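Local coordinates for protein fructose transport system repressor FruR (Pseudomonas putida, PDB 3O75) that probably acts as a LacI-family transcription regulator that binds DNA and holds the phosphosugar fructose 1-phosphate in its periplasmic-binding-protein-like domain, at residues A[61-66]-A[86-91]. Residues are numbered along the deposited sequence; the frame is centred on the assembly and turned at random.
With F1X (1-O-phosphono-beta-D-fructofuranose), chain C.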
loop_
_atom_site.group_PDB
_atom_site.type_symbol
_atom_site.label_atom_id
_atom_site.label_comp_id
_atom_site.label_asym_id
_atom_site.label_seq_id
_atom_site.Cartn_x
_atom_site.Cartn_y
_atom_site.Cartn_z
ATOM N N ALA A 61 20.566 -11.472 -4.423
ATOM C CA ALA A 61 20.836 -10.039 -4.462
ATOM C C ALA A 61 19.879 -9.292 -3.540
ATOM O O ALA A 61 18.827 -9.813 -3.178
ATOM C CB ALA A 61 20.734 -9.511 -5.888
ATOM N N LEU A 62 20.249 -8.068 -3.172
ATOM C CA LEU A 62 19.478 -7.277 -2.218
ATOM C C LEU A 62 19.192 -5.864 -2.719
ATOM O O LEU A 62 20.113 -5.075 -2.928
ATOM C CB LEU A 62 20.231 -7.185 -0.889
ATOM C CG LEU A 62 19.639 -6.259 0.175
ATOM C CD1 LEU A 62 18.362 -6.856 0.765
ATOM C CD2 LEU A 62 20.662 -5.979 1.270
ATOM N N PHE A 63 17.916 -5.548 -2.913
ATOM C CA PHE A 63 17.514 -4.171 -3.161
ATOM C C PHE A 63 17.323 -3.491 -1.812
ATOM O O PHE A 63 16.879 -4.127 -0.856
ATOM C CB PHE A 63 16.208 -4.115 -3.952
ATOM C CG PHE A 63 16.187 -5.002 -5.163
ATOM C CD1 PHE A 63 15.579 -6.245 -5.111
ATOM C CD2 PHE A 63 16.764 -4.591 -6.357
ATOM C CE1 PHE A 63 15.548 -7.067 -6.227
ATOM C CE2 PHE A 63 16.739 -5.413 -7.478
ATOM C CZ PHE A 63 16.128 -6.649 -7.411
ATOM N N VAL A 64 17.640 -2.203 -1.729
ATOM C CA VAL A 64 17.472 -1.479 -0.473
ATOM C C VAL A 64 17.247 0.013 -0.679
ATOM O O VAL A 64 18.002 0.672 -1.391
ATOM C CB VAL A 64 18.681 -1.695 0.486
ATOM C CG1 VAL A 64 20.000 -1.474 -0.243
ATOM C CG2 VAL A 64 18.576 -0.786 1.706
ATOM N N ALA A 65 16.184 0.530 -0.070
ATOM C CA ALA A 65 15.983 1.967 0.035
ATOM C C ALA A 65 16.473 2.393 1.412
ATOM O O ALA A 65 15.707 2.434 2.377
ATOM C CB ALA A 65 14.528 2.320 -0.151
ATOM N N SER A 66 17.761 2.705 1.487
ATOM C CA SER A 66 18.445 2.895 2.761
ATOM C C SER A 66 18.149 4.221 3.456
ATOM O O SER A 66 17.775 5.203 2.819
ATOM C CB SER A 66 19.954 2.740 2.568
ATOM O OG SER A 66 20.636 2.887 3.799
ATOM N N ILE A 86 21.806 -3.339 -4.383
ATOM C CA ILE A 86 21.270 -2.402 -5.364
ATOM C C ILE A 86 20.365 -1.348 -4.745
ATOM O O ILE A 86 19.288 -1.660 -4.230
ATOM C CB ILE A 86 20.497 -3.137 -6.468
ATOM C CG1 ILE A 86 21.465 -3.937 -7.334
ATOM C CG2 ILE A 86 19.712 -2.158 -7.319
ATOM C CD1 ILE A 86 20.831 -4.508 -8.561
ATOM N N ALA A 87 20.801 -0.095 -4.814
ATOM C CA ALA A 87 20.041 1.000 -4.233
ATOM C C ALA A 87 18.814 1.353 -5.057
ATOM O O ALA A 87 18.849 1.352 -6.288
ATOM C CB ALA A 87 20.917 2.224 -4.044
ATOM N N ILE A 88 17.726 1.649 -4.356
ATOM C CA ILE A 88 16.512 2.141 -4.981
ATOM C C ILE A 88 16.053 3.371 -4.213
ATOM O O ILE A 88 16.150 3.418 -2.986
ATOM C CB ILE A 88 15.396 1.079 -4.972
ATOM C CG1 ILE A 88 15.773 -0.103 -5.872
ATOM C CG2 ILE A 88 14.073 1.688 -5.415
ATOM C CD1 ILE A 88 14.680 -1.153 -6.007
ATOM N N ASP A 89 15.570 4.368 -4.944
ATOM C CA ASP A 89 15.071 5.603 -4.350
ATOM C C ASP A 89 16.174 6.441 -3.694
ATOM O O ASP A 89 16.513 7.509 -4.199
ATOM C CB ASP A 89 13.937 5.316 -3.364
ATOM C CG ASP A 89 13.179 6.571 -2.972
ATOM O OD1 ASP A 89 12.031 6.744 -3.438
ATOM O OD2 ASP A 89 13.738 7.382 -2.203
ATOM N N ARG A 90 16.723 5.978 -2.572
ATOM C CA ARG A 90 17.863 6.664 -1.958
ATOM C C ARG A 90 19.188 6.113 -2.481
ATOM O O ARG A 90 19.489 4.932 -2.313
ATOM C CB ARG A 90 17.831 6.573 -0.427
ATOM C CG ARG A 90 16.645 7.270 0.230
ATOM C CD ARG A 90 15.515 6.288 0.474
ATOM N NE ARG A 90 14.437 6.862 1.275
ATOM C CZ ARG A 90 14.363 6.774 2.600
ATOM N NH1 ARG A 90 15.317 6.150 3.278
ATOM N NH2 ARG A 90 13.341 7.312 3.250
ATOM N N ARG A 91 19.981 6.977 -3.106
ATOM C CA ARG A 91 21.254 6.562 -3.686
ATOM C C ARG A 91 22.242 6.080 -2.628
ATOM O O ARG A 91 22.258 6.577 -1.498
ATOM C CB ARG A 91 21.887 7.708 -4.483
ATOM C CG ARG A 91 22.229 8.915 -3.634
ATOM C CD ARG A 91 23.621 9.452 -3.939
ATOM N NE ARG A 91 23.626 10.426 -5.026
ATOM C CZ ARG A 91 24.671 11.190 -5.334
ATOM N NH1 ARG A 91 25.794 11.091 -4.635
ATOM N NH2 ARG A 91 24.594 12.054 -6.338
HETATM C C1 F1X C . 7.831 8.044 -2.253
HETATM O O1 F1X C . 6.552 8.657 -2.197
HETATM P P1 F1X C . 6.050 9.525 -3.454
HETATM C C2 F1X C . 8.800 8.850 -1.407
HETATM O O2 F1X C . 8.575 10.252 -1.607
HETATM C C3 F1X C . 10.237 8.500 -1.766
HETATM O O3 F1X C . 10.687 9.200 -2.923
HETATM C C4 F1X C . 10.960 8.901 -0.505
HETATM O O4 F1X C . 12.264 8.327 -0.377
HETATM C C5 F1X C . 9.985 8.312 0.494
HETATM O O5 F1X C . 8.669 8.561 -0.015
HETATM C C6 F1X C . 10.217 8.882 1.871
HETATM O O6 F1X C . 11.172 8.007 2.459
HETATM O O1P F1X C . 7.092 10.602 -3.610
HETATM O O2P F1X C . 6.014 8.541 -4.593
HETATM O O3P F1X C . 4.703 10.043 -3.016
HETATM O O HOH W 1 19.238 2.783 -0.637
#
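Arg90 reaches from the loop after strand 85-88 to the carbonyl of Ser66, NH1 standing 2.7 Å from Ser66 O. That oxygen lies in the guanidinium plane, although NH1 sits well above the carbonyl plane of Ser66. A bend at chi2 (94°) carries the chain alongside Ser66 O and turns the guanidinium to the sugar, where NE makes a nearly straight bond (175°) to O4 of the bound fructose 1-phosphate; NH2 points toward O6, at a distance so short that its details are doubtful. Beside it, the carboxylate of Asp89 takes two sugar hydroxyls, O3 donating to OD1 at 2.8 Å and O4 to OD2. Asp89 OD2 also lies 3.6 Å from Arg90 NE, a salt bridge that, with one from NH1 to Asp42, probably steadies the guanidinium's positive charge.

Behind this binding edge, a water bridges the end of strand 61-64 and the two loops, donating to Val64 O and Arg90 O and accepting from Ser66 N. Further back the strands pair in parallel: Ile86 N donates to Leu62 O (2.8 Å), Val64 N to Ile86 O (3.0 Å) and Ile88 N to Val64 O (3.1 Å). On one face of the sheet Phe63 lies beside Ile86, whose CG2 meets the ring edge at CD2 (3.9 Å), while Ile88 CD1 packs on Phe63 CB.

The pair illustrates a Rossmann-like beta-alpha-beta unit, with helix 74-80 as the crossover between the two parallel strands: the loop after 85-88 meets the sugar directly, while that after 61-64 positions Arg90 from the second shell. Strand 4-9 flanks 61-64 on its other side, and helices 15-30 and 234-251 pack against Phe63, the latter also against Ile86 and Ile88.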